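Local structure of probable oxidoreductase protein (Rhizobium etli, 4FB5) at residues P126-Y131 with E374-H378; Y154-M160 with Y295-N301; D183-D189 with R273-K279; D231-P237 with V249-A255. The protein probably acts as an oxidoreductase of the GFO/IDH/MocA family, using a nucleotide cofactor bound to a Rossmann-type domain. All blocks are in the same frame, centred on the assembly; numbering follows the deposited sequence.

How the contacts relate
Contact 1 is partly buried and joins the Rossmann-type domain to helix 367-385; the other three are buried and build the part of the chain around the large mixed sheet. Contacts 2 and 4 reach that sheet from strands 291-296 and 225-233, about 28 Å apart between centres, while contact 3 pairs two loops that leave neighbouring parallel strands of it. Contacts 3 and 4 touch through the R273-D253 salt bridge, and both face the third subunit; contacts 2 and 3 meet at E298 and K279 and border the second. The chemistry differs accordingly: one carboxylate grip in contact 1, an amide and a water in contact 2, a doubly held aspartate in contact 3, strand pairing in contact 4.

Contact 1 of 4, residues P126-Y131 with E374-H378; sequences PMAPAY and EKSVH
The loop P126-Y131 passes helix 367-385 at a distance, the closest CA atoms being those of Y131 and K375, 7.0 Å apart, which leaves side chains to bridge the gap. It belongs to the Rossmann-type domain, after strand 120-123, and begins at P126 behind a cis peptide bond, the last residue of the Glu-Lys-Pro signature of this family. E374 makes the one hydrogen bond across: its OE2 accepts from M127 N at 2.6 Å through the syn lone pair, N-H...O 159°. With CG anti to the carbonyl carbon (chi1 -67°) and the rest extended, the carboxylate reaches the loop backbone. M127 CB lies 3.2 Å from the same E374 OE2. Farther along, Y131 lies over the helix, its CD1 3.7 Å from H378 CD2, the ring planes 75° apart. Y131 OH rests beside the K375 methylenes, 3.3 Å from K375 CD. Trimming Y131 to an alanine would probably strip cover from the H378 imidazole and the aliphatic part of K375, leaving a gap between helices 131-143 and 367-385. H378 ND1 is bonded to Y204 OH, and at the ring's edge, in its plane, H378 CE1 meets P129 O at 3.4 Å.

Contact 2 of 4, residues Y154-M160 with Y295-N301; sequences YIQNPVM and YDQERMN
N157 ND2 donates to M300 O at 3.0 Å with an N-H...O angle of 176°, an almost straight bond lying in the amide plane of N157 and on a lone pair of the carbonyl. The other end of this amide is used as well: N157 OD1 accepts from V159 N at 2.9 Å, the N-cap bond of helix 158-168, so both ends fix its rotation. CG anti to the backbone N (chi1 -172°) turns the amide to face the second segment. A weak bond joins N157 ND2 to Y295 OH at 3.2 Å. A water bridges the segments, donating to Y154 O and Q297 OE1 and accepting from N157 ND2. Outward from this polar centre, selenomethionine M160 is bent at chi2 and chi3, which carries CE over one face of the Y295 ring, 3.8 Å from its centroid, a CH-pi contact; M160 SE stands farther above that ring, 5.3 Å from the Y295 centroid. V159 CG1 packs 3.7 Å from Y295 CD1, and the Y154 and Q297 side chains cross at about a right angle, Y154 CD1 3.5 Å from Q297 CD. H338 of the second subunit packs on Y154 and M300. The arrangement is that of an asparagine N-cap with a Met-aromatic contact, joining helix 158-168 to strand 291-296 of the mixed sheet.

Contact 3 of 4, residues D183-D189 with R273-K279; sequences DEDFMAD and RAAWGRK
E184 and D185 meet A275 to K279 where two loops run side by side, one leaving strand 175-183 and the other strand 266-272, parallel neighbours in the mixed sheet of the GFO/IDH/MocA C-terminal domain. A type II beta turn from A275 to R278 shapes the second loop, and G277 takes a positive phi of 85° that calls for glycine. Two backbone bonds tie the loops: A275 N to E184 O at 2.9 Å and M187 N to R273 O at 2.8 Å. The polar side-chain contacts centre on D185, whose OD2 has two donors. G277 N comes at 2.9 Å from the anti side of D185 OD2, somewhat out of the carboxylate plane, while K279 NZ forms a salt bridge with D185 OD2 at 2.8 Å on the syn lone pair. A chi1 of 59° sets D185 CG between the backbone N and carbonyl carbon, turning the carboxylate to the turn; K279 NZ also bonds to Y306 OH of the third subunit. Among apolar contacts, A188 CB sits over the centre of one W276 face, 3.3 Å from the five-membered ring's centroid, a CH-pi contact. D189 CB approaches W276 CZ2 at 3.7 Å. M187 and R273 point the same way side by side, M187 CG 3.9 Å from R273 CB, and the guanidinium continues to D253 and D209. D183 OD2 lies near R278 NE, too far for a salt bridge and well out of the guanidinium plane; the nearer polar partners are R179 and Y287 of the third subunit, and the two side chains touch through D183 CB and R278 CB at 3.6 Å.

Contact 4 of 4, residues D231-P237 with V249-A255; sequences DMVKPYP and VENHDAA
H252 presents its imidazole between two side chains of the other segment: M232 CB lies over one face, 4.1 Å from the ring centroid, and K234 CE over the opposite face at 4.2 Å from it. Beyond the ring, K234 bends at chi3 (-68°) so that NZ donates to V249 O at 3.0 Å, tilted from the carbonyl plane. Putting an alanine at K234 would probably leave V249 O without this ammonium donor and uncover one face of H252. The backbones belong to antiparallel strands 225-233 and 254-261 of the mixed sheet. V233 N bonds to A254 O at 2.6 Å, whereas D253 N and A254 N both approach V233 O in weak bonds, a pattern consistent with a classic beta bulge. At the far end V249 N donates to P237 O at 2.8 Å, where the chain goes on into the two-stranded sheet of 238-240 and 246-248. On one face of the sheet V233 CB packs 3.7 Å from A254 CB; on the other, M232 CG meets A255 CB at 3.8 Å, where both residues pack against L207 of helix 206-221. F384 meets the H252 ring edge-to-face, and D231 is salt-bridged to R260 of the third subunit.

Contact 1 of 4, residues P126-Y131 with E374-H378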
# COMPACT_ATOMS: atom_id res chain seq x y z
N PRO A 126 14.06 -27.44 12.56
CA PRO A 126 13.01 -28.34 12.96
C PRO A 126 13.56 -29.22 14.09
O PRO A 126 14.62 -28.91 14.67
CB PRO A 126 12.77 -29.18 11.69
CG PRO A 126 13.64 -28.56 10.60
CD PRO A 126 14.78 -28.05 11.43
N MSE A 127 12.83 -30.28 14.42
CA MSE A 127 13.32 -31.21 15.41
C MSE A 127 14.27 -32.16 14.75
O MSE A 127 15.43 -32.22 15.15
CB MSE A 127 12.18 -31.95 16.07
CG MSE A 127 11.40 -31.04 16.94
SE MSE A 127 9.77 -31.85 17.55
CE MSE A 127 10.52 -32.53 19.19
N ALA A 128 13.80 -32.89 13.74
CA ALA A 128 14.66 -33.81 12.98
C ALA A 128 14.03 -34.03 11.61
O ALA A 128 12.85 -33.78 11.44
CB ALA A 128 14.83 -35.12 13.71
N PRO A 129 14.83 -34.45 10.61
CA PRO A 129 14.24 -34.61 9.26
C PRO A 129 13.43 -35.89 9.08
O PRO A 129 12.75 -36.06 8.06
CB PRO A 129 15.46 -34.60 8.33
CG PRO A 129 16.64 -34.83 9.22
CD PRO A 129 16.30 -34.37 10.58
N ALA A 130 13.54 -36.78 10.06
CA ALA A 130 12.85 -38.07 10.07
C ALA A 130 12.02 -38.17 11.34
O ALA A 130 12.52 -37.94 12.46
CB ALA A 130 13.86 -39.20 10.01
N TYR A 131 10.75 -38.56 11.16
CA TYR A 131 9.77 -38.57 12.24
C TYR A 131 10.22 -39.31 13.51
O TYR A 131 10.03 -38.81 14.61
CB TYR A 131 8.43 -39.11 11.75
CG TYR A 131 7.29 -38.80 12.69
CD1 TYR A 131 6.95 -37.48 12.98
CD2 TYR A 131 6.56 -39.81 13.32
CE1 TYR A 131 5.92 -37.18 13.86
CE2 TYR A 131 5.53 -39.51 14.20
CZ TYR A 131 5.21 -38.19 14.46
OH TYR A 131 4.18 -37.86 15.33
N GLU A 374 5.41 -31.46 12.87
CA GLU A 374 6.16 -32.21 11.92
C GLU A 374 5.42 -33.41 11.41
O GLU A 374 5.55 -33.77 10.23
CB GLU A 374 7.52 -32.56 12.46
CG GLU A 374 8.34 -31.27 12.61
CD GLU A 374 9.75 -31.50 13.02
OE1 GLU A 374 10.31 -32.49 12.51
OE2 GLU A 374 10.29 -30.69 13.84
N LYS A 375 4.59 -34.01 12.24
CA LYS A 375 3.70 -35.04 11.71
C LYS A 375 2.93 -34.52 10.47
O LYS A 375 2.92 -35.18 9.41
CB LYS A 375 2.72 -35.52 12.79
CG LYS A 375 2.15 -36.89 12.48
CD LYS A 375 1.39 -37.46 13.62
CE LYS A 375 0.64 -38.68 13.08
NZ LYS A 375 -0.78 -38.71 13.57
N SER A 376 2.33 -33.33 10.59
CA SER A 376 1.63 -32.74 9.41
C SER A 376 2.54 -32.52 8.19
O SER A 376 2.12 -32.73 7.08
CB SER A 376 0.90 -31.47 9.80
OG SER A 376 0.49 -31.53 11.17
N VAL A 377 3.79 -32.14 8.42
CA VAL A 377 4.73 -32.01 7.33
C VAL A 377 4.89 -33.33 6.58
O VAL A 377 4.76 -33.37 5.33
CB VAL A 377 6.10 -31.48 7.77
CG1 VAL A 377 6.99 -31.31 6.57
CG2 VAL A 377 5.94 -30.15 8.50
N HIS A 378 5.16 -34.41 7.33
CA HIS A 378 5.46 -35.73 6.69
C HIS A 378 4.25 -36.17 5.87
O HIS A 378 4.38 -36.68 4.73
CB HIS A 378 5.92 -36.76 7.72
CG HIS A 378 7.24 -36.44 8.37
ND1 HIS A 378 8.44 -36.47 7.69
CD2 HIS A 378 7.56 -36.10 9.65
CE1 HIS A 378 9.43 -36.14 8.51
NE2 HIS A 378 8.92 -35.90 9.71

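Contact 2 of 4, residues Y154-M160 with Y295-N301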
# COMPACT_ATOMS: atom_id res chain seq x y z
N TYR A 154 7.86 -16.36 14.81
CA TYR A 154 6.77 -15.57 14.24
C TYR A 154 5.57 -15.45 15.18
O TYR A 154 5.04 -14.35 15.35
CB TYR A 154 6.41 -16.10 12.85
CG TYR A 154 7.59 -15.89 11.97
CD1 TYR A 154 8.06 -14.61 11.70
CD2 TYR A 154 8.26 -16.94 11.42
CE1 TYR A 154 9.14 -14.39 10.92
CE2 TYR A 154 9.38 -16.74 10.63
CZ TYR A 154 9.81 -15.46 10.38
OH TYR A 154 10.91 -15.24 9.58
N ILE A 155 5.20 -16.59 15.80
CA ILE A 155 4.23 -16.72 16.93
C ILE A 155 4.29 -15.63 17.98
O ILE A 155 3.28 -15.30 18.56
CB ILE A 155 4.44 -18.07 17.68
CG1 ILE A 155 4.15 -19.25 16.80
CG2 ILE A 155 3.57 -18.23 18.84
CD1 ILE A 155 3.13 -18.98 15.69
N GLN A 156 5.47 -15.08 18.25
CA GLN A 156 5.61 -14.16 19.37
C GLN A 156 5.38 -12.70 19.06
O GLN A 156 5.38 -11.87 19.97
CB GLN A 156 7.00 -14.28 20.00
CG GLN A 156 7.45 -15.62 20.42
CD GLN A 156 6.58 -16.26 21.46
OE1 GLN A 156 6.51 -17.49 21.54
NE2 GLN A 156 5.91 -15.44 22.27
N ASN A 157 5.23 -12.37 17.78
CA ASN A 157 4.93 -10.98 17.38
C ASN A 157 3.75 -10.51 18.19
O ASN A 157 2.78 -11.23 18.29
CB ASN A 157 4.59 -10.94 15.90
CG ASN A 157 4.44 -9.52 15.32
OD1 ASN A 157 4.23 -8.53 16.03
ND2 ASN A 157 4.52 -9.44 14.00
N PRO A 158 3.83 -9.32 18.78
CA PRO A 158 2.69 -8.72 19.44
C PRO A 158 1.45 -8.60 18.56
O PRO A 158 0.31 -8.79 19.07
CB PRO A 158 3.18 -7.31 19.79
CG PRO A 158 4.64 -7.47 19.99
CD PRO A 158 5.06 -8.52 18.98
N VAL A 159 1.64 -8.29 17.28
CA VAL A 159 0.51 -8.17 16.36
C VAL A 159 -0.20 -9.50 16.32
O VAL A 159 -1.42 -9.59 16.30
CB VAL A 159 1.00 -7.73 14.94
CG1 VAL A 159 -0.02 -8.08 13.85
CG2 VAL A 159 1.41 -6.23 14.96
N MSE A 160 0.58 -10.56 16.36
CA MSE A 160 0.07 -11.86 16.24
C MSE A 160 -0.68 -12.25 17.52
O MSE A 160 -1.76 -12.83 17.43
CB MSE A 160 1.21 -12.81 15.86
CG MSE A 160 0.79 -14.18 15.42
SE MSE A 160 -0.28 -14.06 13.75
CE MSE A 160 1.25 -13.48 12.63
N TYR A 295 -2.62 -9.99 7.42
CA TYR A 295 -1.34 -9.74 8.03
C TYR A 295 -0.25 -10.11 7.06
O TYR A 295 -0.42 -11.01 6.30
CB TYR A 295 -1.20 -10.54 9.31
CG TYR A 295 0.21 -10.53 9.84
CD1 TYR A 295 0.71 -9.44 10.54
CD2 TYR A 295 1.06 -11.56 9.55
CE1 TYR A 295 2.06 -9.42 10.99
CE2 TYR A 295 2.38 -11.53 9.94
CZ TYR A 295 2.85 -10.49 10.66
OH TYR A 295 4.08 -10.60 11.10
N ASP A 296 0.88 -9.41 7.09
CA ASP A 296 1.99 -9.65 6.20
C ASP A 296 3.31 -9.32 6.92
O ASP A 296 3.60 -8.13 7.13
CB ASP A 296 1.90 -8.75 4.98
CG ASP A 296 2.84 -9.21 3.83
OD1 ASP A 296 2.35 -9.27 2.66
OD2 ASP A 296 4.05 -9.51 4.07
N GLN A 297 4.09 -10.36 7.25
CA GLN A 297 5.39 -10.27 7.90
C GLN A 297 6.34 -9.19 7.37
O GLN A 297 7.26 -8.78 8.07
CB GLN A 297 6.12 -11.61 7.75
CG GLN A 297 7.28 -11.78 8.71
CD GLN A 297 6.81 -11.73 10.18
OE1 GLN A 297 5.73 -12.23 10.54
NE2 GLN A 297 7.61 -11.11 11.02
N GLU A 298 6.16 -8.77 6.12
CA GLU A 298 7.08 -7.80 5.53
C GLU A 298 6.81 -6.38 6.05
O GLU A 298 7.64 -5.49 5.88
CB GLU A 298 7.08 -7.88 3.98
CG GLU A 298 7.98 -8.99 3.43
CD GLU A 298 7.99 -9.08 1.87
OE1 GLU A 298 8.90 -9.76 1.33
OE2 GLU A 298 7.11 -8.49 1.18
N ARG A 299 5.62 -6.21 6.63
CA ARG A 299 5.19 -5.07 7.43
C ARG A 299 4.66 -5.65 8.76
O ARG A 299 3.51 -5.49 9.15
CB ARG A 299 4.08 -4.33 6.70
CG ARG A 299 4.62 -3.72 5.44
CD ARG A 299 3.66 -2.80 4.75
NE ARG A 299 2.41 -3.49 4.41
CZ ARG A 299 2.32 -4.46 3.53
NH1 ARG A 299 3.42 -4.93 2.92
NH2 ARG A 299 1.14 -5.01 3.31
N MSE A 300 5.53 -6.44 9.36
CA MSE A 300 5.44 -7.02 10.68
C MSE A 300 4.67 -6.19 11.76
O MSE A 300 4.11 -6.71 12.74
CB MSE A 300 6.88 -7.05 11.13
CG MSE A 300 7.31 -8.31 11.62
SE MSE A 300 8.79 -8.11 12.92
CE MSE A 300 9.96 -6.83 11.93
N ASN A 301 4.74 -4.88 11.61
CA ASN A 301 4.21 -4.05 12.67
C ASN A 301 2.79 -3.55 12.42
O ASN A 301 2.40 -2.59 12.98
CB ASN A 301 5.21 -2.95 13.04
CG ASN A 301 6.45 -3.54 13.72
OD1 ASN A 301 7.51 -3.60 13.12
ND2 ASN A 301 6.30 -4.03 14.96
O HOH W 1 5.22 -12.44 13.01

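Contact 3 of 4, residues D183-D189 with R273-K279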
# COMPACT_ATOMS: atom_id res chain seq x y z
N ASP A 183 6.85 -17.01 1.55
CA ASP A 183 7.75 -16.85 0.41
C ASP A 183 9.08 -16.10 0.64
O ASP A 183 9.13 -15.06 1.35
CB ASP A 183 7.03 -16.22 -0.75
CG ASP A 183 5.64 -16.73 -0.91
OD1 ASP A 183 5.45 -17.98 -0.92
OD2 ASP A 183 4.73 -15.86 -1.03
N GLU A 184 10.13 -16.64 0.05
CA GLU A 184 11.40 -15.96 -0.05
C GLU A 184 11.97 -16.23 -1.43
O GLU A 184 11.34 -16.90 -2.20
CB GLU A 184 12.35 -16.36 1.08
CG GLU A 184 11.72 -16.23 2.47
CD GLU A 184 12.72 -16.20 3.64
OE1 GLU A 184 13.95 -16.18 3.40
OE2 GLU A 184 12.26 -16.19 4.83
N ASP A 185 13.13 -15.70 -1.74
CA ASP A 185 13.71 -15.90 -3.06
C ASP A 185 15.17 -16.33 -3.04
O ASP A 185 15.85 -16.17 -4.04
CB ASP A 185 13.55 -14.68 -3.95
CG ASP A 185 14.21 -13.43 -3.36
OD1 ASP A 185 14.94 -13.55 -2.33
OD2 ASP A 185 13.98 -12.34 -3.93
N PHE A 186 15.63 -16.89 -1.92
CA PHE A 186 17.01 -17.32 -1.84
C PHE A 186 17.30 -18.63 -2.62
O PHE A 186 18.46 -19.01 -2.75
CB PHE A 186 17.53 -17.38 -0.39
CG PHE A 186 16.94 -18.48 0.44
CD1 PHE A 186 17.44 -19.76 0.37
CD2 PHE A 186 15.90 -18.22 1.33
CE1 PHE A 186 16.87 -20.84 1.14
CE2 PHE A 186 15.36 -19.28 2.13
CZ PHE A 186 15.86 -20.60 2.02
N MSE A 187 16.27 -19.31 -3.14
CA MSE A 187 16.53 -20.37 -4.13
C MSE A 187 16.10 -19.98 -5.54
O MSE A 187 16.09 -20.83 -6.43
CB MSE A 187 15.86 -21.67 -3.75
CG MSE A 187 16.22 -22.10 -2.35
SE MSE A 187 17.90 -23.12 -2.26
CE MSE A 187 18.40 -22.40 -0.64
N ALA A 188 15.75 -18.72 -5.76
CA ALA A 188 15.20 -18.35 -7.04
C ALA A 188 16.25 -18.41 -8.10
O ALA A 188 15.96 -18.79 -9.22
CB ALA A 188 14.62 -16.97 -7.00
N ASP A 189 17.46 -18.04 -7.76
CA ASP A 189 18.51 -17.97 -8.75
C ASP A 189 19.02 -19.39 -9.02
O ASP A 189 19.59 -20.05 -8.14
CB ASP A 189 19.60 -17.02 -8.31
CG ASP A 189 20.81 -17.11 -9.15
OD1 ASP A 189 20.87 -17.96 -10.08
OD2 ASP A 189 21.76 -16.35 -8.88
N ARG A 273 10.30 -21.10 -1.98
CA ARG A 273 11.65 -20.61 -1.72
C ARG A 273 12.32 -20.04 -2.97
O ARG A 273 13.49 -19.66 -2.92
CB ARG A 273 12.51 -21.72 -1.12
CG ARG A 273 11.89 -22.41 0.08
CD ARG A 273 12.28 -23.88 0.14
NE ARG A 273 13.45 -24.10 0.99
CZ ARG A 273 14.38 -25.02 0.76
NH1 ARG A 273 14.29 -25.80 -0.31
NH2 ARG A 273 15.41 -25.15 1.59
N ALA A 274 11.59 -19.97 -4.07
CA ALA A 274 12.14 -19.45 -5.27
C ALA A 274 11.16 -18.45 -5.80
O ALA A 274 10.74 -18.51 -6.96
CB ALA A 274 12.38 -20.57 -6.26
N ALA A 275 10.78 -17.52 -4.95
CA ALA A 275 9.73 -16.56 -5.33
C ALA A 275 10.36 -15.21 -5.43
O ALA A 275 10.40 -14.48 -4.43
CB ALA A 275 8.61 -16.57 -4.28
N TRP A 276 10.88 -14.87 -6.62
CA TRP A 276 11.64 -13.63 -6.84
C TRP A 276 10.92 -12.40 -6.31
O TRP A 276 9.75 -12.18 -6.64
CB TRP A 276 11.96 -13.38 -8.29
CG TRP A 276 13.20 -14.06 -8.81
CD1 TRP A 276 13.25 -15.02 -9.82
CD2 TRP A 276 14.53 -13.86 -8.37
NE1 TRP A 276 14.53 -15.40 -10.03
CE2 TRP A 276 15.35 -14.71 -9.18
CE3 TRP A 276 15.12 -13.09 -7.39
CZ2 TRP A 276 16.75 -14.79 -9.03
CZ3 TRP A 276 16.50 -13.18 -7.20
CH2 TRP A 276 17.32 -14.02 -8.04
N GLY A 277 11.65 -11.62 -5.50
CA GLY A 277 11.10 -10.43 -4.91
C GLY A 277 10.32 -10.60 -3.63
O GLY A 277 9.95 -9.64 -3.02
N ARG A 278 10.05 -11.82 -3.20
CA ARG A 278 9.61 -11.99 -1.84
C ARG A 278 10.85 -12.14 -0.95
O ARG A 278 11.75 -12.92 -1.25
CB ARG A 278 8.71 -13.21 -1.76
CG ARG A 278 7.52 -13.20 -2.77
CD ARG A 278 6.68 -12.00 -2.53
NE ARG A 278 5.31 -12.08 -3.04
CZ ARG A 278 4.47 -11.05 -2.95
NH1 ARG A 278 4.93 -9.97 -2.38
NH2 ARG A 278 3.24 -11.09 -3.42
N LYS A 279 10.94 -11.39 0.13
CA LYS A 279 12.15 -11.45 0.96
C LYS A 279 11.88 -12.16 2.24
O LYS A 279 12.64 -13.05 2.64
CB LYS A 279 12.72 -10.07 1.25
CG LYS A 279 13.02 -9.18 -0.02
CD LYS A 279 13.76 -9.97 -1.12
CE LYS A 279 14.24 -9.03 -2.20
NZ LYS A 279 14.82 -9.71 -3.40

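Contact 4 of 4, residues D231-P237 with V249-A255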
# COMPACT_ATOMS: atom_id res chain seq x y z
N ASP A 231 0.41 -30.31 -3.69
CA ASP A 231 1.09 -30.24 -4.98
C ASP A 231 2.46 -29.61 -4.70
O ASP A 231 2.56 -28.72 -3.86
CB ASP A 231 0.31 -29.42 -6.02
CG ASP A 231 0.85 -29.63 -7.43
OD1 ASP A 231 1.75 -30.49 -7.57
OD2 ASP A 231 0.42 -28.95 -8.40
N MSE A 232 3.51 -30.11 -5.35
CA MSE A 232 4.88 -29.65 -5.04
C MSE A 232 5.62 -29.30 -6.27
O MSE A 232 5.40 -29.95 -7.29
CB MSE A 232 5.65 -30.68 -4.25
CG MSE A 232 5.53 -30.36 -2.83
SE MSE A 232 6.31 -31.71 -1.77
CE MSE A 232 7.13 -30.71 -0.33
N VAL A 233 6.46 -28.26 -6.21
CA VAL A 233 7.24 -27.86 -7.40
C VAL A 233 8.77 -27.99 -7.22
O VAL A 233 9.32 -27.43 -6.29
CB VAL A 233 6.87 -26.42 -7.89
CG1 VAL A 233 7.34 -26.18 -9.33
CG2 VAL A 233 5.40 -26.16 -7.81
N LYS A 234 9.43 -28.71 -8.14
CA LYS A 234 10.88 -28.58 -8.42
C LYS A 234 11.13 -27.61 -9.60
O LYS A 234 11.25 -28.03 -10.76
CB LYS A 234 11.39 -29.94 -8.77
CG LYS A 234 12.85 -30.12 -8.85
CD LYS A 234 13.14 -31.65 -9.06
CE LYS A 234 12.75 -32.37 -7.75
NZ LYS A 234 13.11 -33.80 -7.68
N PRO A 235 11.25 -26.30 -9.32
CA PRO A 235 11.38 -25.37 -10.44
C PRO A 235 12.59 -25.63 -11.35
O PRO A 235 12.51 -25.29 -12.54
CB PRO A 235 11.54 -24.01 -9.74
CG PRO A 235 12.21 -24.39 -8.36
CD PRO A 235 11.49 -25.66 -8.00
N TYR A 236 13.69 -26.18 -10.78
CA TYR A 236 14.96 -26.43 -11.51
C TYR A 236 15.44 -27.90 -11.45
O TYR A 236 15.64 -28.46 -10.36
CB TYR A 236 16.10 -25.47 -11.05
CG TYR A 236 15.67 -24.04 -10.94
CD1 TYR A 236 15.03 -23.39 -12.03
CD2 TYR A 236 15.84 -23.34 -9.76
CE1 TYR A 236 14.57 -22.06 -11.92
CE2 TYR A 236 15.39 -22.02 -9.63
CZ TYR A 236 14.77 -21.38 -10.72
OH TYR A 236 14.32 -20.08 -10.60
N PRO A 237 15.67 -28.55 -12.61
CA PRO A 237 15.98 -30.01 -12.45
C PRO A 237 17.30 -30.27 -11.75
O PRO A 237 17.46 -31.31 -11.10
CB PRO A 237 16.04 -30.54 -13.88
CG PRO A 237 15.42 -29.43 -14.75
CD PRO A 237 15.61 -28.12 -14.03
N VAL A 249 18.43 -31.87 -8.56
CA VAL A 249 17.72 -31.43 -7.36
C VAL A 249 16.77 -32.53 -6.90
O VAL A 249 16.03 -33.06 -7.70
CB VAL A 249 16.96 -30.09 -7.56
CG1 VAL A 249 16.44 -29.56 -6.21
CG2 VAL A 249 17.88 -29.05 -8.24
N GLU A 250 16.79 -32.83 -5.60
CA GLU A 250 16.18 -34.04 -5.04
C GLU A 250 14.83 -33.76 -4.35
O GLU A 250 14.01 -34.68 -4.08
CB GLU A 250 17.15 -34.63 -4.02
CG GLU A 250 18.34 -35.28 -4.68
CD GLU A 250 19.36 -35.86 -3.69
OE1 GLU A 250 19.05 -36.11 -2.50
OE2 GLU A 250 20.52 -36.06 -4.11
N ASN A 251 14.63 -32.46 -4.15
CA ASN A 251 13.81 -31.76 -3.22
C ASN A 251 12.86 -30.93 -4.02
O ASN A 251 13.00 -30.77 -5.26
CB ASN A 251 14.72 -30.67 -2.62
CG ASN A 251 14.90 -30.83 -1.20
OD1 ASN A 251 14.33 -31.71 -0.63
ND2 ASN A 251 15.69 -30.00 -0.58
N HIS A 252 11.99 -30.25 -3.28
CA HIS A 252 10.99 -29.39 -3.87
C HIS A 252 11.04 -28.00 -3.23
O HIS A 252 11.01 -27.85 -2.01
CB HIS A 252 9.62 -30.04 -3.71
CG HIS A 252 9.43 -31.21 -4.61
ND1 HIS A 252 9.69 -32.51 -4.21
CD2 HIS A 252 9.06 -31.28 -5.92
CE1 HIS A 252 9.46 -33.32 -5.23
NE2 HIS A 252 9.09 -32.61 -6.28
N ASP A 253 11.16 -26.97 -4.05
CA ASP A 253 11.27 -25.62 -3.52
C ASP A 253 9.92 -24.94 -3.34
O ASP A 253 9.85 -23.81 -2.90
CB ASP A 253 12.22 -24.81 -4.38
CG ASP A 253 13.66 -25.10 -4.05
OD1 ASP A 253 14.06 -24.89 -2.87
OD2 ASP A 253 14.41 -25.57 -4.93
N ALA A 254 8.85 -25.64 -3.64
CA ALA A 254 7.52 -25.06 -3.55
C ALA A 254 6.45 -26.13 -3.26
O ALA A 254 6.49 -27.25 -3.80
CB ALA A 254 7.18 -24.27 -4.86
N ALA A 255 5.48 -25.74 -2.45
CA ALA A 255 4.43 -26.62 -1.99
C ALA A 255 3.14 -25.85 -1.75
O ALA A 255 3.10 -24.77 -1.14
CB ALA A 255 4.85 -27.33 -0.72